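Cif-like 1 (Burkholderia cenocepacia, PDB 7JQY) probably hydrolyses epoxides as a Cif-like alpha/beta hydrolase that assembles into an octamer. Local coordinates at residues B[48-53]-B[110-115]; B[130-133]-B[138-141]; B[201-206]-B[287-292]. The protein carries 1 engineered substitution. One frame throughout, in Å; residues are numbered along the deposited sequence.

Contact 1 (B[48-53]-B[110-115]); sequences GEMVVL and HQLGAT
Met50 and Ala114 meet through methyl groups. Met50 CE lies 3.7 Å from Ala114 CB, and the sulfur follows at 4.1 Å (Met50 SD to Ala114 CB). The same Met50 CE also touches Leu112, 4.1 Å from Leu112 CB. Leu112 CD1 is almost as near, 4.2 Å from Met50 CE. The side chains of Met50 and Leu112 cross at about a right angle, so the thioether ends against the base of the leucine and does not run along it.

Met50 starts out straight. Its CG is anti to the backbone N (chi1 -173°), and the chain stays extended until it bends at chi3 (-71°). That final bend brings the methyl against both Leu112 and Ala114. The backbones stay well apart, with Met50 CA 7.4 Å from Ala114 CA.

A helix end sets the position of both partners. Helix 98-111 closes in a Schellman motif whose C-prime residue is Gly113, at positive phi (88°). Gly113 N bonds to His110 O at 3.1 Å, and Ala114 N bonds to Val109 O. Leu112 O is also held by Arg77.

Around this, Met50 packs on Val79 and Ile117 of the two neighbouring strands and on Val109 of the helix. Helix 98-111 is the crossover from strand 77-82 to strand 117-122, and strand 50-54 runs between those two in the sheet. The contact seats the end of the crossover on the strand it passes over. The direct contact is purely apolar, a flexible thioether methyl against two aliphatic groups, while nearby hydrogen bonds end the helix and pair strand 50-54 with its neighbours.

Contact 2 (B[130-133]-B[138-141]); sequences YAYA and TEIV
Ala133 and Ile140 bring the two backbones closest, with Ala133 CA 5.8 Å from Ile140 CA. Residues 130-133 are a piece of helix 124-135. Residues 138-139 form the end of a short 3-10 segment. Strand 140-146 starts at Ile140 but is interrupted at once, where the chain turns at Val141. Helix and strand close the beta-alpha-beta unit that begins with strand 117-122. In the alpha/beta hydrolase fold the turn from that strand into the helix would be the nucleophile elbow, where the deposited protein carries its engineered serine.

Ile140 carries most of the contact. Its CG1 rests on the helix backbone, 3.7 Å from Ala133 CA, and also touches the methyl of Ala133. CG1 is anti to the carbonyl carbon (chi1 -60°), which sends this branch back toward the helix. Its terminal methyl then makes a CH-pi contact over one face of the Tyr132 ring: Ile140 CD1 is 3.9 Å from the ring centroid, 25° off the ring normal. The methyl is offset toward the rim, and its nearest ring atom is Tyr132 CD1 at 3.6 Å.

Glu139 comes to the edge of the same ring, near its plane. Carboxylate and ring planes stand 81° apart. Glu139 OE1 is 4.0 Å from Tyr132 OH. The carboxylate is bound elsewhere, by a salt bridge from OE2 to Arg106 and a hydrogen bond from OE1 to His110. Both partners lie on helix 98-111, which also packs on Tyr132 through Ala102 and Ile105.

Arg106, with the hydrogen bond from His110, would probably favour the ionised form of this buried carboxylate. No hydrogen bond joins the segments; apart from the carboxylate at the ring edge, they meet through isoleucine packed on an aromatic face and on the CA and methyl of Ala133.

Contact 3 (B[201-206]-B[287-292]); sequences VALSND and PDENPA
Glu289 OE1 is gripped by three backbone N-H groups. Across the contact Val201 N gives it a nearly straight hydrogen bond of 2.9 Å, with an angle of 172° at the hydrogen. The donor comes from above the carboxylate plane, 41° out of it. His200 N and Gly283 N bind the same oxygen, and Trp285 N binds OE2.

The glutamate chain is stretched out and runs antiparallel alongside the valine side chain. Val201 CB packs on Glu289 CB at 3.8 Å. Leu203 CD2 lies nearby against the helix backbone, 3.6 Å from Asp288 O, and 4.0 Å from Asp288 CB. The carboxylate of Asp288 has its own partners: Arg65, Tyr195 and Tyr211.

The loop at 201-204 leads into helix 205-215, and Ser204 OG caps that helix at Asp206 N. This region probably belongs to the lid of the alpha/beta hydrolase fold. Helix 286-289 belongs to the C-terminal part of the core. Gly283 and Trp285 lie in the loop after strand 274-279, a loop that in this fold usually carries the catalytic histidine. Leu203 O also accepts from Arg28 of a neighbouring subunit. Backbone donors from both parts thus converge on one buried carboxylate, which would probably stay ionised and ties the loop to the core.

Overall arrangement
Contacts 1 and 2 belong to the same sheet and touch each other, with centres 12 Å apart. Helix 98-111 takes part in both: the turn that closes it meets strand 50-54 in contact 1, and its flank supports Tyr132 and Glu139 in contact 2. Contact 2 is fully buried, whereas contacts 1 and 3 are only partly so. Contact 3 lies 29 Å from contact 2, centre to centre, on the opposite side of the chain's centre. Their chemistry differs accordingly. The two sheet contacts have no hydrogen bond between their segments and are mainly apolar. Contact 3 joins loop and helix through a carboxylate bound to backbone N-H groups, and it alone reaches another subunit.

Contact 1 (B[48-53]-B[110-115])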
ATOM      1  N   GLY B  48      12.217 -14.636  48.365  1.00 59.28           N
ATOM      2  CA  GLY B  48      13.201 -15.560  47.841  1.00 57.50           C
ATOM      3  C   GLY B  48      14.365 -14.863  47.158  1.00 53.69           C
ATOM      4  O   GLY B  48      14.346 -13.665  46.870  1.00 54.41           O
ATOM      5  N   GLU B  49      15.416 -15.645  46.916  1.00 55.73           N
ATOM      6  CA  GLU B  49      16.564 -15.150  46.166  1.00 56.54           C
ATOM      7  C   GLU B  49      16.123 -14.710  44.777  1.00 52.99           C
ATOM      8  O   GLU B  49      15.400 -15.435  44.088  1.00 54.02           O
ATOM      9  CB  GLU B  49      17.640 -16.232  46.048  1.00 57.63           C
ATOM     10  CG  GLU B  49      18.345 -16.627  47.343  1.00 60.97           C
ATOM     11  CD  GLU B  49      19.527 -17.566  47.082  1.00 64.85           C
ATOM     12  OE1 GLU B  49      19.368 -18.796  47.255  1.00 64.30           O
ATOM     13  OE2 GLU B  49      20.611 -17.077  46.686  1.00 64.01           O
ATOM     14  N   MET B  50      16.548 -13.519  44.370  1.00 47.49           N
ATOM     15  CA  MET B  50      16.093 -12.967  43.104  1.00 49.76           C
ATOM     16  C   MET B  50      16.897 -13.525  41.937  1.00 50.21           C
ATOM     17  O   MET B  50      18.130 -13.557  41.978  1.00 48.78           O
ATOM     18  CB  MET B  50      16.201 -11.450  43.107  1.00 46.54           C
ATOM     19  CG  MET B  50      15.579 -10.849  41.875  1.00 49.24           C
ATOM     20  SD  MET B  50      15.519  -9.065  41.924  1.00 49.21           S
ATOM     21  CE  MET B  50      14.253  -8.827  43.166  1.00 55.20           C
ATOM     22  N   VAL B  51      16.191 -13.965  40.897  1.00 49.08           N
ATOM     23  CA  VAL B  51      16.790 -14.382  39.636  1.00 45.71           C
ATOM     24  C   VAL B  51      16.309 -13.416  38.561  1.00 45.07           C
ATOM     25  O   VAL B  51      15.106 -13.354  38.270  1.00 43.32           O
ATOM     26  CB  VAL B  51      16.435 -15.832  39.271  1.00 46.39           C
ATOM     27  CG1 VAL B  51      17.135 -16.240  37.983  1.00 48.22           C
ATOM     28  CG2 VAL B  51      16.824 -16.768  40.401  1.00 48.09           C
ATOM     29  N   VAL B  52      17.240 -12.664  37.979  1.00 43.13           N
ATOM     30  CA  VAL B  52      16.948 -11.712  36.913  1.00 40.97           C
ATOM     31  C   VAL B  52      17.296 -12.363  35.582  1.00 43.12           C
ATOM     32  O   VAL B  52      18.387 -12.939  35.421  1.00 41.95           O
ATOM     33  CB  VAL B  52      17.722 -10.399  37.112  1.00 39.58           C
ATOM     34  CG1 VAL B  52      17.532  -9.486  35.931  1.00 35.60           C
ATOM     35  CG2 VAL B  52      17.278  -9.730  38.392  1.00 43.45           C
ATOM     36  N   LEU B  53      16.357 -12.296  34.636  1.00 38.85           N
ATOM     37  CA  LEU B  53      16.503 -12.882  33.310  1.00 38.36           C
ATOM     38  C   LEU B  53      16.454 -11.772  32.273  1.00 39.47           C
ATOM     39  O   LEU B  53      15.519 -10.964  32.273  1.00 36.21           O
ATOM     40  CB  LEU B  53      15.393 -13.907  33.037  1.00 37.80           C
ATOM     41  CG  LEU B  53      15.120 -14.927  34.149  1.00 39.61           C
ATOM     42  CD1 LEU B  53      13.964 -15.833  33.814  1.00 35.95           C
ATOM     43  CD2 LEU B  53      16.362 -15.753  34.395  1.00 42.81           C
ATOM     44  N   HIS B 110      17.342  -2.552  42.669  1.00 48.96           N
ATOM     45  CA  HIS B 110      17.388  -1.802  43.916  1.00 54.15           C
ATOM     46  C   HIS B 110      16.009  -1.287  44.308  1.00 51.43           C
ATOM     47  O   HIS B 110      15.679  -1.256  45.496  1.00 51.52           O
ATOM     48  CB  HIS B 110      18.407  -0.670  43.792  1.00 54.37           C
ATOM     49  CG  HIS B 110      19.826  -1.152  43.757  1.00 57.78           C
ATOM     50  ND1 HIS B 110      20.884  -0.397  44.216  1.00 60.06           N
ATOM     51  CD2 HIS B 110      20.358  -2.327  43.333  1.00 59.33           C
ATOM     52  CE1 HIS B 110      22.007  -1.080  44.068  1.00 63.57           C
ATOM     53  NE2 HIS B 110      21.715  -2.254  43.534  1.00 60.73           N
ATOM     54  N   GLN B 111      15.180  -0.913  43.329  1.00 50.05           N
ATOM     55  CA  GLN B 111      13.828  -0.468  43.651  1.00 51.76           C
ATOM     56  C   GLN B 111      12.974  -1.603  44.191  1.00 52.37           C
ATOM     57  O   GLN B 111      12.038  -1.348  44.954  1.00 53.18           O
ATOM     58  CB  GLN B 111      13.143   0.132  42.425  1.00 49.45           C
ATOM     59  CG  GLN B 111      13.551   1.537  42.083  1.00 51.65           C
ATOM     60  CD  GLN B 111      12.572   2.176  41.120  1.00 51.74           C
ATOM     61  OE1 GLN B 111      11.508   1.616  40.846  1.00 48.70           O
ATOM     62  NE2 GLN B 111      12.933   3.342  40.585  1.00 48.68           N
ATOM     63  N   LEU B 112      13.294  -2.849  43.852  1.00 49.81           N
ATOM     64  CA  LEU B 112      12.544  -3.981  44.367  1.00 50.46           C
ATOM     65  C   LEU B 112      13.068  -4.451  45.710  1.00 52.18           C
ATOM     66  O   LEU B 112      12.590  -5.466  46.228  1.00 54.99           O
ATOM     67  CB  LEU B 112      12.581  -5.138  43.366  1.00 49.99           C
ATOM     68  CG  LEU B 112      11.817  -4.871  42.073  1.00 50.14           C
ATOM     69  CD1 LEU B 112      11.879  -6.058  41.142  1.00 45.50           C
ATOM     70  CD2 LEU B 112      10.377  -4.524  42.404  1.00 50.80           C
ATOM     71  N   GLY B 113      14.013  -3.724  46.298  1.00 52.95           N
ATOM     72  CA  GLY B 113      14.483  -4.052  47.621  1.00 54.47           C
ATOM     73  C   GLY B 113      15.614  -5.047  47.658  1.00 57.19           C
ATOM     74  O   GLY B 113      16.032  -5.446  48.751  1.00 58.45           O
ATOM     75  N   ALA B 114      16.109  -5.486  46.509  1.00 54.70           N
ATOM     76  CA  ALA B 114      17.167  -6.476  46.513  1.00 58.68           C
ATOM     77  C   ALA B 114      18.528  -5.821  46.330  1.00 58.80           C
ATOM     78  O   ALA B 114      18.660  -4.715  45.799  1.00 59.29           O
ATOM     79  CB  ALA B 114      16.946  -7.521  45.414  1.00 55.49           C
ATOM     80  N   THR B 115      19.545  -6.563  46.722  1.00 59.80           N
ATOM     81  CA  THR B 115      20.931  -6.172  46.511  1.00 65.35           C
ATOM     82  C   THR B 115      21.767  -7.290  45.919  1.00 65.37           C
ATOM     83  O   THR B 115      22.743  -6.988  45.229  1.00 70.14           O
ATOM     84  CB  THR B 115      21.601  -5.687  47.817  1.00 64.57           C
ATOM     85  OG1 THR B 115      21.229  -6.534  48.912  1.00 64.83           O
ATOM     86  CG2 THR B 115      21.217  -4.247  48.125  1.00 65.16           C
TER

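Contact 2 (B[130-133]-B[138-141])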
ATOM      1  N   TYR B 130      26.850  -9.274  31.652  1.00 45.13           N
ATOM      2  CA  TYR B 130      28.283  -9.231  31.923  1.00 49.81           C
ATOM      3  C   TYR B 130      28.700  -7.864  32.448  1.00 49.03           C
ATOM      4  O   TYR B 130      29.447  -7.768  33.429  1.00 50.70           O
ATOM      5  CB  TYR B 130      29.082  -9.579  30.663  1.00 48.14           C
ATOM      6  CG  TYR B 130      30.554  -9.272  30.827  1.00 51.13           C
ATOM      7  CD1 TYR B 130      31.354 -10.045  31.660  1.00 53.41           C
ATOM      8  CD2 TYR B 130      31.138  -8.191  30.176  1.00 52.03           C
ATOM      9  CE1 TYR B 130      32.702  -9.762  31.825  1.00 53.67           C
ATOM     10  CE2 TYR B 130      32.475  -7.897  30.338  1.00 53.95           C
ATOM     11  CZ  TYR B 130      33.253  -8.685  31.164  1.00 56.73           C
ATOM     12  OH  TYR B 130      34.586  -8.391  31.327  1.00 56.22           O
ATOM     13  N   ALA B 131      28.217  -6.794  31.808  1.00 49.48           N
ATOM     14  CA  ALA B 131      28.532  -5.441  32.265  1.00 52.32           C
ATOM     15  C   ALA B 131      28.007  -5.192  33.669  1.00 48.64           C
ATOM     16  O   ALA B 131      28.611  -4.432  34.429  1.00 52.63           O
ATOM     17  CB  ALA B 131      27.964  -4.408  31.293  1.00 46.90           C
ATOM     18  N   TYR B 132      26.899  -5.835  34.033  1.00 48.39           N
ATOM     19  CA  TYR B 132      26.417  -5.760  35.408  1.00 50.04           C
ATOM     20  C   TYR B 132      27.432  -6.377  36.361  1.00 53.48           C
ATOM     21  O   TYR B 132      27.824  -5.756  37.356  1.00 52.29           O
ATOM     22  CB  TYR B 132      25.064  -6.474  35.515  1.00 50.97           C
ATOM     23  CG  TYR B 132      24.208  -6.132  36.730  1.00 51.75           C
ATOM     24  CD1 TYR B 132      24.775  -5.883  37.982  1.00 53.36           C
ATOM     25  CD2 TYR B 132      22.822  -6.082  36.623  1.00 50.88           C
ATOM     26  CE1 TYR B 132      23.986  -5.580  39.083  1.00 51.29           C
ATOM     27  CE2 TYR B 132      22.029  -5.783  37.715  1.00 52.29           C
ATOM     28  CZ  TYR B 132      22.614  -5.531  38.939  1.00 51.95           C
ATOM     29  OH  TYR B 132      21.810  -5.243  40.018  1.00 54.52           O
ATOM     30  N   ALA B 133      27.902  -7.592  36.048  1.00 53.59           N
ATOM     31  CA  ALA B 133      28.858  -8.264  36.920  1.00 52.86           C
ATOM     32  C   ALA B 133      30.201  -7.551  36.942  1.00 53.19           C
ATOM     33  O   ALA B 133      30.873  -7.535  37.977  1.00 54.45           O
ATOM     34  CB  ALA B 133      29.039  -9.717  36.484  1.00 53.09           C
ATOM     35  N   THR B 138      30.324  -7.614  43.527  1.00 63.58           N
ATOM     36  CA  THR B 138      29.831  -8.122  44.805  1.00 64.91           C
ATOM     37  C   THR B 138      28.333  -8.396  44.757  1.00 64.10           C
ATOM     38  O   THR B 138      27.830  -9.230  45.519  1.00 63.89           O
ATOM     39  CB  THR B 138      30.184  -7.156  45.939  1.00 66.54           C
ATOM     40  OG1 THR B 138      29.512  -5.908  45.743  1.00 66.10           O
ATOM     41  CG2 THR B 138      31.697  -6.917  45.980  1.00 65.15           C
ATOM     42  N   GLU B 139      27.609  -7.700  43.879  1.00 62.36           N
ATOM     43  CA  GLU B 139      26.157  -7.789  43.809  1.00 61.96           C
ATOM     44  C   GLU B 139      25.650  -8.945  42.953  1.00 58.32           C
ATOM     45  O   GLU B 139      24.447  -9.226  42.979  1.00 59.78           O
ATOM     46  CB  GLU B 139      25.578  -6.468  43.281  1.00 62.65           C
ATOM     47  CG  GLU B 139      25.915  -5.284  44.167  1.00 63.16           C
ATOM     48  CD  GLU B 139      25.348  -3.973  43.663  1.00 62.42           C
ATOM     49  OE1 GLU B 139      24.332  -4.002  42.931  1.00 62.32           O
ATOM     50  OE2 GLU B 139      25.917  -2.910  44.010  1.00 60.75           O
ATOM     51  N   ILE B 140      26.517  -9.634  42.219  1.00 58.29           N
ATOM     52  CA  ILE B 140      26.121 -10.769  41.389  1.00 52.99           C
ATOM     53  C   ILE B 140      26.598 -12.036  42.084  1.00 54.11           C
ATOM     54  O   ILE B 140      27.802 -12.313  42.133  1.00 56.53           O
ATOM     55  CB  ILE B 140      26.697 -10.670  39.969  1.00 52.53           C
ATOM     56  CG1 ILE B 140      26.205  -9.405  39.264  1.00 52.35           C
ATOM     57  CG2 ILE B 140      26.363 -11.917  39.160  1.00 52.42           C
ATOM     58  CD1 ILE B 140      24.696  -9.230  39.289  1.00 51.08           C
ATOM     59  N   VAL B 141      25.653 -12.812  42.617  1.00 53.61           N
ATOM     60  CA  VAL B 141      25.994 -14.074  43.271  1.00 54.62           C
ATOM     61  C   VAL B 141      26.524 -15.073  42.249  1.00 53.96           C
ATOM     62  O   VAL B 141      27.623 -15.619  42.393  1.00 55.00           O
ATOM     63  CB  VAL B 141      24.774 -14.632  44.022  1.00 52.38           C
ATOM     64  CG1 VAL B 141      25.132 -15.910  44.757  1.00 53.73           C
ATOM     65  CG2 VAL B 141      24.239 -13.604  44.978  1.00 55.35           C
TER

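Contact 3 (B[201-206]-B[287-292])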
ATOM      1  N   VAL B 201      15.552 -26.841  16.687  1.00 37.06           N
ATOM      2  CA  VAL B 201      14.256 -27.355  17.107  1.00 37.99           C
ATOM      3  C   VAL B 201      13.170 -26.530  16.428  1.00 37.00           C
ATOM      4  O   VAL B 201      13.213 -25.292  16.444  1.00 35.26           O
ATOM      5  CB  VAL B 201      14.124 -27.297  18.638  1.00 36.38           C
ATOM      6  CG1 VAL B 201      12.721 -27.703  19.087  1.00 33.74           C
ATOM      7  CG2 VAL B 201      15.190 -28.189  19.293  1.00 36.67           C
ATOM      8  N   ALA B 202      12.189 -27.213  15.836  1.00 35.82           N
ATOM      9  CA  ALA B 202      11.084 -26.522  15.185  1.00 35.07           C
ATOM     10  C   ALA B 202      10.256 -25.752  16.210  1.00 33.92           C
ATOM     11  O   ALA B 202       9.826 -26.309  17.225  1.00 30.61           O
ATOM     12  CB  ALA B 202      10.201 -27.517  14.435  1.00 32.20           C
ATOM     13  N   LEU B 203      10.036 -24.466  15.942  1.00 33.25           N
ATOM     14  CA  LEU B 203       9.225 -23.610  16.793  1.00 35.14           C
ATOM     15  C   LEU B 203       7.924 -23.232  16.093  1.00 34.78           C
ATOM     16  O   LEU B 203       7.789 -23.325  14.869  1.00 35.33           O
ATOM     17  CB  LEU B 203       9.993 -22.346  17.178  1.00 38.37           C
ATOM     18  CG  LEU B 203      11.407 -22.659  17.667  1.00 34.53           C
ATOM     19  CD1 LEU B 203      12.266 -21.408  17.628  1.00 35.76           C
ATOM     20  CD2 LEU B 203      11.333 -23.233  19.068  1.00 34.48           C
ATOM     21  N   SER B 204       6.957 -22.793  16.886  1.00 34.76           N
ATOM     22  CA  SER B 204       5.669 -22.410  16.331  1.00 35.88           C
ATOM     23  C   SER B 204       5.753 -20.970  15.859  1.00 32.24           C
ATOM     24  O   SER B 204       6.373 -20.129  16.516  1.00 33.08           O
ATOM     25  CB  SER B 204       4.559 -22.561  17.368  1.00 36.13           C
ATOM     26  OG  SER B 204       3.424 -21.780  17.019  1.00 39.60           O
ATOM     27  N   ASN B 205       5.162 -20.708  14.690  1.00 32.74           N
ATOM     28  CA  ASN B 205       5.131 -19.351  14.161  1.00 32.40           C
ATOM     29  C   ASN B 205       4.444 -18.397  15.125  1.00 34.07           C
ATOM     30  O   ASN B 205       4.825 -17.223  15.215  1.00 33.37           O
ATOM     31  CB  ASN B 205       4.393 -19.312  12.824  1.00 32.90           C
ATOM     32  CG  ASN B 205       5.164 -19.956  11.704  1.00 34.50           C
ATOM     33  OD1 ASN B 205       6.384 -20.125  11.777  1.00 33.64           O
ATOM     34  ND2 ASN B 205       4.456 -20.308  10.640  1.00 31.34           N
ATOM     35  N   ASP B 206       3.422 -18.870  15.840  1.00 34.17           N
ATOM     36  CA  ASP B 206       2.707 -17.983  16.747  1.00 32.84           C
ATOM     37  C   ASP B 206       3.612 -17.479  17.858  1.00 34.49           C
ATOM     38  O   ASP B 206       3.468 -16.336  18.294  1.00 35.68           O
ATOM     39  CB  ASP B 206       1.495 -18.690  17.350  1.00 36.41           C
ATOM     40  CG  ASP B 206       0.496 -19.142  16.304  1.00 37.16           C
ATOM     41  OD1 ASP B 206       0.600 -18.707  15.131  1.00 36.09           O
ATOM     42  OD2 ASP B 206      -0.382 -19.952  16.660  1.00 39.03           O
ATOM     43  N   PRO B 287      16.354 -20.751  25.328  1.00 36.14           N
ATOM     44  CA  PRO B 287      15.064 -20.754  26.046  1.00 35.16           C
ATOM     45  C   PRO B 287      13.887 -21.199  25.192  1.00 33.54           C
ATOM     46  O   PRO B 287      12.929 -21.766  25.732  1.00 33.68           O
ATOM     47  CB  PRO B 287      14.913 -19.296  26.509  1.00 32.96           C
ATOM     48  CG  PRO B 287      16.297 -18.750  26.519  1.00 36.48           C
ATOM     49  CD  PRO B 287      16.984 -19.418  25.356  1.00 32.29           C
ATOM     50  N   ASP B 288      13.901 -20.935  23.884  1.00 34.26           N
ATOM     51  CA  ASP B 288      12.811 -21.400  23.027  1.00 34.18           C
ATOM     52  C   ASP B 288      12.954 -22.873  22.673  1.00 35.96           C
ATOM     53  O   ASP B 288      11.955 -23.604  22.632  1.00 39.34           O
ATOM     54  CB  ASP B 288      12.747 -20.578  21.738  1.00 32.26           C
ATOM     55  CG  ASP B 288      12.337 -19.142  21.980  1.00 34.82           C
ATOM     56  OD1 ASP B 288      11.138 -18.899  22.267  1.00 33.22           O
ATOM     57  OD2 ASP B 288      13.213 -18.259  21.881  1.00 32.92           O
ATOM     58  N   GLU B 289      14.176 -23.321  22.386  1.00 35.19           N
ATOM     59  CA  GLU B 289      14.371 -24.630  21.775  1.00 34.65           C
ATOM     60  C   GLU B 289      14.466 -25.753  22.797  1.00 35.51           C
ATOM     61  O   GLU B 289      13.839 -26.799  22.621  1.00 34.69           O
ATOM     62  CB  GLU B 289      15.624 -24.617  20.907  1.00 38.80           C
ATOM     63  CG  GLU B 289      15.520 -23.738  19.691  1.00 36.41           C
ATOM     64  CD  GLU B 289      16.753 -23.839  18.824  1.00 36.09           C
ATOM     65  OE1 GLU B 289      17.083 -24.969  18.373  1.00 37.19           O
ATOM     66  OE2 GLU B 289      17.389 -22.785  18.606  1.00 32.29           O
ATOM     67  N   ASN B 290      15.245 -25.558  23.858  1.00 36.72           N
ATOM     68  CA  ASN B 290      15.497 -26.604  24.851  1.00 34.98           C
ATOM     69  C   ASN B 290      15.456 -26.003  26.248  1.00 39.40           C
ATOM     70  O   ASN B 290      16.475 -25.938  26.948  1.00 38.49           O
ATOM     71  CB  ASN B 290      16.842 -27.285  24.582  1.00 40.71           C
ATOM     72  CG  ASN B 290      16.917 -28.679  25.162  1.00 43.29           C
ATOM     73  OD1 ASN B 290      16.079 -29.080  25.972  1.00 44.16           O
ATOM     74  ND2 ASN B 290      17.931 -29.424  24.758  1.00 39.99           N
ATOM     75  N   PRO B 291      14.274 -25.559  26.698  1.00 37.15           N
ATOM     76  CA  PRO B 291      14.166 -25.052  28.075  1.00 39.28           C
ATOM     77  C   PRO B 291      14.308 -26.145  29.122  1.00 40.02           C
ATOM     78  O   PRO B 291      14.597 -25.835  30.285  1.00 40.08           O
ATOM     79  CB  PRO B 291      12.780 -24.396  28.107  1.00 35.50           C
ATOM     80  CG  PRO B 291      12.008 -25.083  27.033  1.00 36.80           C
ATOM     81  CD  PRO B 291      13.005 -25.412  25.958  1.00 36.17           C
ATOM     82  N   ALA B 292      14.040 -27.402  28.767  1.00 40.36           N
ATOM     83  CA  ALA B 292      14.237 -28.495  29.711  1.00 40.90           C
ATOM     84  C   ALA B 292      15.710 -28.628  30.082  1.00 42.40           C
ATOM     85  O   ALA B 292      16.058 -28.772  31.261  1.00 43.74           O
ATOM     86  CB  ALA B 292      13.701 -29.798  29.121  1.00 43.98           C
TER